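Local coordinates for F5/8 type C domain protein (Bacteroides ovatus, PDB 4ZRX) that probably uses a TIM-barrel hydrolase domain to remove alpha-L-fucose from glycans, and carries an F5/8 type C domain that may bind carbohydrate, at residues G156-N162 against K195-D200; W368-G373 against V441-E445; G479-V483 against M577-V582. All coordinates share one frame; numbering follows the deposited sequence.

Contact 1 (G156-N162 against K195-D200)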
loop_
_atom_site.group_PDB
_atom_site.type_symbol
_atom_site.label_atom_id
_atom_site.label_comp_id
_atom_site.label_asym_id
_atom_site.label_seq_id
_atom_site.Cartn_x
_atom_site.Cartn_y
_atom_site.Cartn_z
ATOM N N GLY A 156 -21.212 -1.817 23.274
ATOM C CA GLY A 156 -22.394 -2.569 22.919
ATOM C C GLY A 156 -23.622 -2.157 23.737
ATOM O O GLY A 156 -24.706 -2.579 23.429
ATOM N N ASP A 157 -23.443 -1.347 24.782
ATOM C CA ASP A 157 -24.547 -0.582 25.427
ATOM C C ASP A 157 -24.498 0.746 24.681
ATOM O O ASP A 157 -23.856 1.695 25.135
ATOM C CB ASP A 157 -24.251 -0.423 26.957
ATOM C CG ASP A 157 -25.252 0.474 27.711
ATOM O OD1 ASP A 157 -26.124 1.091 27.057
ATOM O OD2 ASP A 157 -25.134 0.576 28.980
ATOM N N SER A 158 -25.184 0.825 23.553
ATOM C CA SER A 158 -24.843 1.838 22.538
ATOM C C SER A 158 -24.700 3.293 23.018
ATOM O O SER A 158 -23.688 3.928 22.721
ATOM C CB SER A 158 -25.737 1.732 21.300
ATOM O OG SER A 158 -25.593 0.464 20.675
ATOM N N PRO A 159 -25.701 3.847 23.755
ATOM C CA PRO A 159 -25.549 5.268 24.126
ATOM C C PRO A 159 -24.433 5.526 25.094
ATOM O O PRO A 159 -23.812 6.585 25.052
ATOM C CB PRO A 159 -26.917 5.630 24.790
ATOM C CG PRO A 159 -27.858 4.604 24.276
ATOM C CD PRO A 159 -27.042 3.340 24.128
ATOM N N ARG A 160 -24.174 4.573 25.963
ATOM C CA ARG A 160 -23.139 4.724 26.964
ATOM C C ARG A 160 -21.766 4.688 26.261
ATOM O O ARG A 160 -20.873 5.500 26.527
ATOM C CB ARG A 160 -23.232 3.583 27.945
ATOM C CG ARG A 160 -22.445 3.832 29.185
ATOM C CD ARG A 160 -22.952 2.999 30.352
ATOM N NE ARG A 160 -22.135 3.265 31.542
ATOM C CZ ARG A 160 -22.247 2.618 32.700
ATOM N NH1 ARG A 160 -23.126 1.636 32.857
ATOM N NH2 ARG A 160 -21.464 2.958 33.718
ATOM N N TYR A 161 -21.627 3.748 25.354
ATOM C CA TYR A 161 -20.355 3.702 24.582
ATOM C C TYR A 161 -20.186 4.900 23.664
ATOM O O TYR A 161 -19.083 5.389 23.500
ATOM C CB TYR A 161 -20.168 2.420 23.794
ATOM C CG TYR A 161 -18.786 2.395 23.120
ATOM C CD1 TYR A 161 -17.653 2.069 23.828
ATOM C CD2 TYR A 161 -18.652 2.716 21.790
ATOM C CE1 TYR A 161 -16.406 2.054 23.225
ATOM C CE2 TYR A 161 -17.404 2.710 21.172
ATOM C CZ TYR A 161 -16.301 2.368 21.877
ATOM O OH TYR A 161 -15.067 2.372 21.254
ATOM N N ASN A 162 -21.269 5.377 23.073
ATOM C CA ASN A 162 -21.178 6.561 22.246
ATOM C C ASN A 162 -20.689 7.739 23.041
ATOM O O ASN A 162 -19.810 8.459 22.599
ATOM C CB ASN A 162 -22.497 6.834 21.542
ATOM C CG ASN A 162 -22.740 5.878 20.373
ATOM O OD1 ASN A 162 -21.802 5.497 19.663
ATOM N ND2 ASN A 162 -23.982 5.558 20.121
ATOM N N LYS A 195 -21.089 -8.489 20.820
ATOM C CA LYS A 195 -21.637 -7.161 21.165
ATOM C C LYS A 195 -22.053 -6.334 19.952
ATOM O O LYS A 195 -21.336 -6.325 18.950
ATOM C CB LYS A 195 -20.628 -6.413 22.032
ATOM C CG LYS A 195 -20.157 -7.258 23.212
ATOM C CD LYS A 195 -19.341 -6.469 24.175
ATOM C CE LYS A 195 -18.577 -7.379 25.129
ATOM N NZ LYS A 195 -17.216 -6.824 25.387
ATOM N N LYS A 196 -23.199 -5.649 20.044
ATOM C CA LYS A 196 -23.773 -4.938 18.910
ATOM C C LYS A 196 -23.870 -3.443 19.153
ATOM O O LYS A 196 -24.864 -2.935 19.658
ATOM C CB LYS A 196 -25.141 -5.490 18.574
ATOM C CG LYS A 196 -25.115 -6.829 17.899
ATOM C CD LYS A 196 -26.537 -7.140 17.408
ATOM C CE LYS A 196 -26.663 -8.515 16.794
ATOM N NZ LYS A 196 -28.074 -9.005 16.879
ATOM N N GLN A 197 -22.858 -2.715 18.718
ATOM C CA GLN A 197 -22.802 -1.292 18.956
ATOM C C GLN A 197 -23.439 -0.565 17.798
ATOM O O GLN A 197 -23.112 -0.843 16.657
ATOM C CB GLN A 197 -21.330 -0.879 19.085
ATOM C CG GLN A 197 -21.093 0.592 19.312
ATOM C CD GLN A 197 -21.687 1.137 20.605
ATOM O OE1 GLN A 197 -21.764 0.428 21.623
ATOM N NE2 GLN A 197 -22.093 2.406 20.576
ATOM N N VAL A 198 -24.304 0.399 18.087
ATOM C CA VAL A 198 -24.851 1.285 17.060
ATOM C C VAL A 198 -24.175 2.598 17.317
ATOM O O VAL A 198 -24.451 3.284 18.310
ATOM C CB VAL A 198 -26.404 1.398 17.139
ATOM C CG1 VAL A 198 -26.933 2.352 16.103
ATOM C CG2 VAL A 198 -27.027 -0.005 16.981
ATOM N N TYR A 199 -23.242 2.932 16.432
ATOM C CA TYR A 199 -22.436 4.116 16.607
ATOM C C TYR A 199 -23.184 5.398 16.235
ATOM O O TYR A 199 -23.861 5.438 15.213
ATOM C CB TYR A 199 -21.237 4.009 15.708
ATOM C CG TYR A 199 -20.340 2.842 15.997
ATOM C CD1 TYR A 199 -19.418 2.912 17.022
ATOM C CD2 TYR A 199 -20.397 1.683 15.235
ATOM C CE1 TYR A 199 -18.570 1.853 17.287
ATOM C CE2 TYR A 199 -19.514 0.606 15.479
ATOM C CZ TYR A 199 -18.587 0.735 16.522
ATOM O OH TYR A 199 -17.721 -0.285 16.792
ATOM N N ASP A 200 -22.965 6.468 16.998
ATOM C CA ASP A 200 -23.500 7.792 16.655
ATOM C C ASP A 200 -22.450 8.549 15.857
ATOM O O ASP A 200 -21.824 9.500 16.319
ATOM C CB ASP A 200 -23.894 8.568 17.920
ATOM C CG ASP A 200 -24.755 9.791 17.612
ATOM O OD1 ASP A 200 -24.810 10.257 16.459
ATOM O OD2 ASP A 200 -25.358 10.295 18.576
#
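Gln197, Ser158 and Asn162 knit two beta-alpha loop regions of the alpha-L-fucosidase TIM barrel together: the start of helix 158-174, and the irregular run that follows strand 181-184 and leads into helix 201-211. The case illustrates how side-chain amides can join segments that share no regular backbone pairing. The tight part is the Gln197 amide. Its chain leaves with CG anti to the backbone N (chi1 179°) and then bends, bringing both ends of the amide to the helix start. Gln197 OE1 accepts from Gly156 N at 2.8 Å, in its own carbonyl plane, while Gln197 NE2 donates to Ser158 O at 3.1 Å, on a lone pair of that carbonyl. Ser158 O also receives the helical N-H of Asn162, so two donors grip it. Tyr161 crosses the Gln197 side chain at about a right angle, ring and amide planes 61° apart, with Tyr161 CD2 3.6 Å from Gln197 CD; its hydroxyl is bound to Lys97. Farther along, Ser158 OG accepts the N-H of Val198 (N to OG 2.9 Å), a nearly straight bond.

The solvent side is looser. Lys195 CB stands 4.3 Å from Gly156 CA, and beyond it the poorly ordered chain leads away, as does that of Lys196. At Asn162 the contact is again tight, its amide almost perpendicular to that of Gln197. Asn162 ND2 donates to Val198 O at 2.9 Å, whereas Asn162 OD1 receives the N-H of Asp200 (N to OD1 3.1 Å) from well above its carbonyl plane.

Contact 2 (W368-G373 against V441-E445)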
loop_
_atom_site.group_PDB
_atom_site.type_symbol
_atom_site.label_atom_id
_atom_site.label_comp_id
_atom_site.label_asym_id
_atom_site.label_seq_id
_atom_site.Cartn_x
_atom_site.Cartn_y
_atom_site.Cartn_z
ATOM N N TRP A 368 -4.962 23.524 -19.683
ATOM C CA TRP A 368 -5.494 23.013 -20.938
ATOM C C TRP A 368 -6.944 22.622 -20.775
ATOM O O TRP A 368 -7.251 21.740 -19.962
ATOM C CB TRP A 368 -4.629 21.848 -21.404
ATOM C CG TRP A 368 -5.144 21.195 -22.618
ATOM C CD1 TRP A 368 -5.807 21.787 -23.687
ATOM C CD2 TRP A 368 -5.004 19.841 -22.937
ATOM N NE1 TRP A 368 -6.090 20.842 -24.626
ATOM C CE2 TRP A 368 -5.607 19.641 -24.196
ATOM C CE3 TRP A 368 -4.393 18.761 -22.297
ATOM C CZ2 TRP A 368 -5.671 18.382 -24.797
ATOM C CZ3 TRP A 368 -4.451 17.510 -22.900
ATOM C CH2 TRP A 368 -5.062 17.355 -24.154
ATOM N N SER A 369 -7.831 23.329 -21.482
ATOM C CA SER A 369 -9.236 23.027 -21.461
ATOM C C SER A 369 -9.602 22.304 -22.760
ATOM O O SER A 369 -9.368 22.855 -23.850
ATOM C CB SER A 369 -10.038 24.299 -21.368
ATOM O OG SER A 369 -9.658 25.054 -20.252
ATOM N N THR A 370 -10.227 21.145 -22.679
ATOM C CA THR A 370 -10.511 20.374 -23.881
ATOM C C THR A 370 -11.708 19.499 -23.769
ATOM O O THR A 370 -12.052 19.042 -22.711
ATOM C CB THR A 370 -9.258 19.491 -24.303
ATOM O OG1 THR A 370 -9.441 18.956 -25.622
ATOM C CG2 THR A 370 -9.012 18.388 -23.357
ATOM N N THR A 371 -12.301 19.173 -24.907
ATOM C CA THR A 371 -13.316 18.144 -24.957
ATOM C C THR A 371 -12.743 16.925 -25.633
ATOM O O THR A 371 -11.550 16.883 -25.953
ATOM C CB THR A 371 -14.552 18.627 -25.751
ATOM O OG1 THR A 371 -14.145 18.987 -27.079
ATOM C CG2 THR A 371 -15.137 19.841 -25.072
ATOM N N SER A 372 -13.578 15.900 -25.785
ATOM C CA SER A 372 -13.116 14.611 -26.269
ATOM C C SER A 372 -12.483 14.749 -27.645
ATOM O O SER A 372 -13.015 15.413 -28.532
ATOM C CB SER A 372 -14.304 13.611 -26.312
ATOM O OG SER A 372 -14.836 13.396 -25.012
ATOM N N GLY A 373 -11.349 14.087 -27.831
ATOM C CA GLY A 373 -10.569 14.148 -29.061
ATOM C C GLY A 373 -9.471 15.215 -29.063
ATOM O O GLY A 373 -8.633 15.303 -29.986
ATOM N N VAL A 441 -0.529 14.682 -25.504
ATOM C CA VAL A 441 -1.572 14.063 -24.716
ATOM C C VAL A 441 -2.864 14.307 -25.450
ATOM O O VAL A 441 -3.120 15.394 -25.971
ATOM C CB VAL A 441 -1.672 14.705 -23.315
ATOM C CG1 VAL A 441 -2.799 14.056 -22.489
ATOM C CG2 VAL A 441 -0.324 14.602 -22.618
ATOM N N ARG A 442 -3.630 13.241 -25.576
ATOM C CA ARG A 442 -4.933 13.272 -26.198
ATOM C C ARG A 442 -5.999 12.856 -25.199
ATOM O O ARG A 442 -5.896 11.774 -24.627
ATOM C CB ARG A 442 -4.957 12.316 -27.400
ATOM C CG ARG A 442 -6.224 12.455 -28.224
ATOM C CD ARG A 442 -6.184 11.544 -29.477
ATOM N NE ARG A 442 -4.986 11.875 -30.259
ATOM C CZ ARG A 442 -3.858 11.149 -30.359
ATOM N NH1 ARG A 442 -3.707 9.952 -29.822
ATOM N NH2 ARG A 442 -2.848 11.695 -31.022
ATOM N N ILE A 443 -6.977 13.693 -24.961
ATOM C CA ILE A 443 -8.121 13.310 -24.127
ATOM C C ILE A 443 -9.128 12.682 -25.045
ATOM O O ILE A 443 -9.807 13.353 -25.841
ATOM C CB ILE A 443 -8.733 14.482 -23.342
ATOM C CG1 ILE A 443 -7.685 15.172 -22.423
ATOM C CG2 ILE A 443 -9.956 13.966 -22.594
ATOM C CD1 ILE A 443 -6.863 14.253 -21.524
ATOM N N ASP A 444 -9.186 11.372 -24.991
ATOM C CA ASP A 444 -10.100 10.585 -25.842
ATOM C C ASP A 444 -11.546 10.702 -25.412
ATOM O O ASP A 444 -12.473 10.783 -26.265
ATOM C CB ASP A 444 -9.642 9.136 -25.934
ATOM C CG ASP A 444 -8.217 9.013 -26.477
ATOM O OD1 ASP A 444 -7.962 9.447 -27.625
ATOM O OD2 ASP A 444 -7.383 8.433 -25.751
ATOM N N GLU A 445 -11.783 10.711 -24.111
ATOM C CA GLU A 445 -13.140 10.805 -23.583
ATOM C C GLU A 445 -13.118 11.615 -22.310
ATOM O O GLU A 445 -12.254 11.400 -21.496
ATOM C CB GLU A 445 -13.698 9.421 -23.243
ATOM C CG GLU A 445 -13.962 8.477 -24.427
ATOM C CD GLU A 445 -14.393 7.101 -23.923
ATOM O OE1 GLU A 445 -15.150 7.024 -22.899
ATOM O OE2 GLU A 445 -13.920 6.094 -24.496
#
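Trp368 and Thr370 meet Val441 and Ile443 in an apolar contact between the two sheets of a beta sandwich, closed at one end by a single backbone bond. Strand 368-370 belongs to one four-stranded sheet and strand 438-446 to the other; the axes of 368-370 and 441-445 come within 9.4 Å, their directions 33° apart. A chi1 of 176° swings the indole away from the backbone N of Trp368 toward the second sheet. Trp368 CH2 comes 3.3 Å from Val441 O. Trp368 CZ3 meets Val441 CG1 in the ring plane at 3.9 Å, and Trp368 CH2 lies 3.8 Å from Ile443 CG1. Thr370 CG2 lies over one face of the indole, near its rim, and also touches Ile443 CG1 at 3.6 Å. Cutting Trp368 back to an alanine is likely to leave Val441, Ile443 and the Thr370 methyl without their shared partner between the sheets.

Beyond Thr370 the chain changes sheets. Gly373 N donates to Ile443 O at 2.6 Å, and strand 374-381 then continues the pairing. Ser372 OG is bonded to Cys446 N. Opposite Ala403 of strand 401-410, Asp444 and Glu445 form a classic beta bulge. The chain thus passes from one sheet to the other over an aromatic-aliphatic interface, as in an antiparallel beta sandwich.

Contact 3 (G479-V483 against M577-V582)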
loop_
_atom_site.group_PDB
_atom_site.type_symbol
_atom_site.label_atom_id
_atom_site.label_comp_id
_atom_site.label_asym_id
_atom_site.label_seq_id
_atom_site.Cartn_x
_atom_site.Cartn_y
_atom_site.Cartn_z
ATOM N N GLY A 479 25.773 -15.615 -9.751
ATOM C CA GLY A 479 26.996 -16.177 -10.305
ATOM C C GLY A 479 26.781 -17.387 -11.215
ATOM O O GLY A 479 27.741 -17.847 -11.827
ATOM N N TRP A 480 25.557 -17.937 -11.289
ATOM C CA TRP A 480 25.306 -19.159 -12.100
ATOM C C TRP A 480 25.005 -18.800 -13.523
ATOM O O TRP A 480 24.585 -17.695 -13.796
ATOM C CB TRP A 480 24.115 -20.010 -11.608
ATOM C CG TRP A 480 24.126 -20.433 -10.173
ATOM C CD1 TRP A 480 25.021 -20.069 -9.195
ATOM C CD2 TRP A 480 23.121 -21.200 -9.527
ATOM N NE1 TRP A 480 24.640 -20.619 -7.979
ATOM C CE2 TRP A 480 23.462 -21.293 -8.160
ATOM C CE3 TRP A 480 21.960 -21.817 -9.968
ATOM C CZ2 TRP A 480 22.681 -21.997 -7.238
ATOM C CZ3 TRP A 480 21.181 -22.532 -9.041
ATOM C CH2 TRP A 480 21.553 -22.612 -7.708
ATOM N N LYS A 481 25.199 -19.758 -14.425
ATOM C CA LYS A 481 24.735 -19.655 -15.805
ATOM C C LYS A 481 24.095 -20.963 -16.234
ATOM O O LYS A 481 24.672 -22.022 -16.035
ATOM C CB LYS A 481 25.908 -19.308 -16.748
ATOM C CG LYS A 481 26.334 -17.860 -16.618
ATOM C CD LYS A 481 27.717 -17.567 -17.170
ATOM C CE LYS A 481 28.120 -16.123 -16.783
ATOM N NZ LYS A 481 29.292 -15.621 -17.590
ATOM N N GLN A 482 22.925 -20.892 -16.850
ATOM C CA GLN A 482 22.263 -22.081 -17.376
ATOM C C GLN A 482 22.933 -22.524 -18.651
ATOM O O GLN A 482 22.996 -21.767 -19.596
ATOM C CB GLN A 482 20.794 -21.814 -17.673
ATOM C CG GLN A 482 20.061 -23.020 -18.282
ATOM C CD GLN A 482 18.577 -22.893 -18.193
ATOM O OE1 GLN A 482 17.859 -23.070 -19.178
ATOM N NE2 GLN A 482 18.092 -22.582 -17.001
ATOM N N VAL A 483 23.451 -23.741 -18.666
ATOM C CA VAL A 483 24.023 -24.352 -19.879
ATOM C C VAL A 483 22.984 -25.028 -20.779
ATOM O O VAL A 483 23.121 -25.027 -21.986
ATOM C CB VAL A 483 25.091 -25.391 -19.494
ATOM C CG1 VAL A 483 25.622 -26.130 -20.737
ATOM C CG2 VAL A 483 26.231 -24.697 -18.739
HETATM N N MSE A 577 16.178 -23.201 -13.173
HETATM C CA MSE A 577 17.312 -22.934 -12.319
HETATM C C MSE A 577 16.953 -22.348 -10.908
HETATM O O MSE A 577 17.654 -22.606 -9.908
HETATM C CB MSE A 577 18.233 -21.973 -13.057
HETATM C CG MSE A 577 19.591 -21.939 -12.492
HETATM SE SE MSE A 577 20.809 -21.054 -13.751
HETATM C CE MSE A 577 20.439 -19.207 -13.276
ATOM N N ASN A 578 15.903 -21.520 -10.851
ATOM C CA ASN A 578 15.430 -20.940 -9.584
ATOM C C ASN A 578 14.803 -21.967 -8.631
ATOM O O ASN A 578 14.588 -21.631 -7.460
ATOM C CB ASN A 578 14.429 -19.773 -9.827
ATOM C CG ASN A 578 15.125 -18.427 -10.137
ATOM O OD1 ASN A 578 16.289 -18.195 -9.795
ATOM N ND2 ASN A 578 14.386 -17.520 -10.778
ATOM N N GLU A 579 14.527 -23.195 -9.120
ATOM C CA GLU A 579 14.023 -24.291 -8.282
ATOM C C GLU A 579 15.147 -25.182 -7.729
ATOM O O GLU A 579 14.842 -26.203 -7.115
ATOM C CB GLU A 579 13.083 -25.174 -9.107
ATOM C CG GLU A 579 11.865 -24.346 -9.646
ATOM C CD GLU A 579 10.920 -25.194 -10.469
ATOM O OE1 GLU A 579 11.351 -25.798 -11.459
ATOM O OE2 GLU A 579 9.713 -25.243 -10.127
ATOM N N ILE A 580 16.401 -24.871 -8.054
ATOM C CA ILE A 580 17.511 -25.632 -7.573
ATOM C C ILE A 580 18.277 -24.786 -6.581
ATOM O O ILE A 580 18.459 -23.582 -6.807
ATOM C CB ILE A 580 18.421 -26.020 -8.759
ATOM C CG1 ILE A 580 17.665 -26.936 -9.731
ATOM C CG2 ILE A 580 19.699 -26.634 -8.253
ATOM C CD1 ILE A 580 17.231 -28.252 -9.140
ATOM N N GLY A 581 18.722 -25.406 -5.485
ATOM C CA GLY A 581 19.690 -24.791 -4.561
ATOM C C GLY A 581 20.825 -25.770 -4.301
ATOM O O GLY A 581 20.726 -26.974 -4.577
ATOM N N VAL A 582 21.907 -25.234 -3.754
ATOM C CA VAL A 582 23.011 -26.026 -3.284
ATOM C C VAL A 582 23.553 -25.430 -1.974
ATOM O O VAL A 582 23.423 -24.204 -1.736
ATOM C CB VAL A 582 24.151 -26.100 -4.366
ATOM C CG1 VAL A 582 23.646 -26.716 -5.670
ATOM C CG2 VAL A 582 24.802 -24.709 -4.653
HETATM O O HOH W 1 15.766 -22.251 -15.859
#
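Between Trp480-Gln482 and Met577-Val582 no backbone hydrogen bond forms, and the nearest CA atoms, those of Gln482 and Met577, stand 7.1 Å apart; the contact is made by side chains and one bridging water. Trp480 contributes the largest share of the buried area, meeting the other segment with the rim of its indole. Met577, present as selenomethionine, comes in along that rim, its CG in the ring plane 3.5 Å from Trp480 CE3. Its chain, extended through chi1 (-163°) and chi2, runs out past the indole before bending, and places Met577 SE 5.4 Å from the centroid of the Trp480 six-membered ring, 85° off the normal: an edge-on Met-aromatic contact.

This is a join between the two sheets of the F5/8 type C beta sandwich, since strand 481-485 borders the five-stranded sheet and strand 580-584 belongs to the other. Farther round the rim, Trp480 CH2 lies 3.4 Å from Ile580 O, an oxygen that also accepts a bond from Arg477. Trp480 CZ2 reaches Val582 CG2 more loosely, at 4.3 Å. On the exposed flank Gln482 stretches alongside Met577, with Gln482 CB 4.0 Å from Met577 SE. One water accepts hydrogen bonds from Gln482 NE2, at 2.6 Å, and Met577 N, at 2.9 Å.

The three contacts follow one another along the chain without overlap, and each belongs to a different structural unit. Contact 1 joins loop regions of the TIM barrel, contact 2 spans the sheets of the sandwich that follows it, and contact 3 does the same in the F5/8 type C domain. Their centres lie about 50 Å apart for contacts 1 and 2, 51 Å for contacts 2 and 3, and 60 Å for contacts 1 and 3, which occupy opposite sides of the chain's centre. None touches another and no sheet is shared, so each is local to its own part of the chain, consistent with a multidomain enzyme.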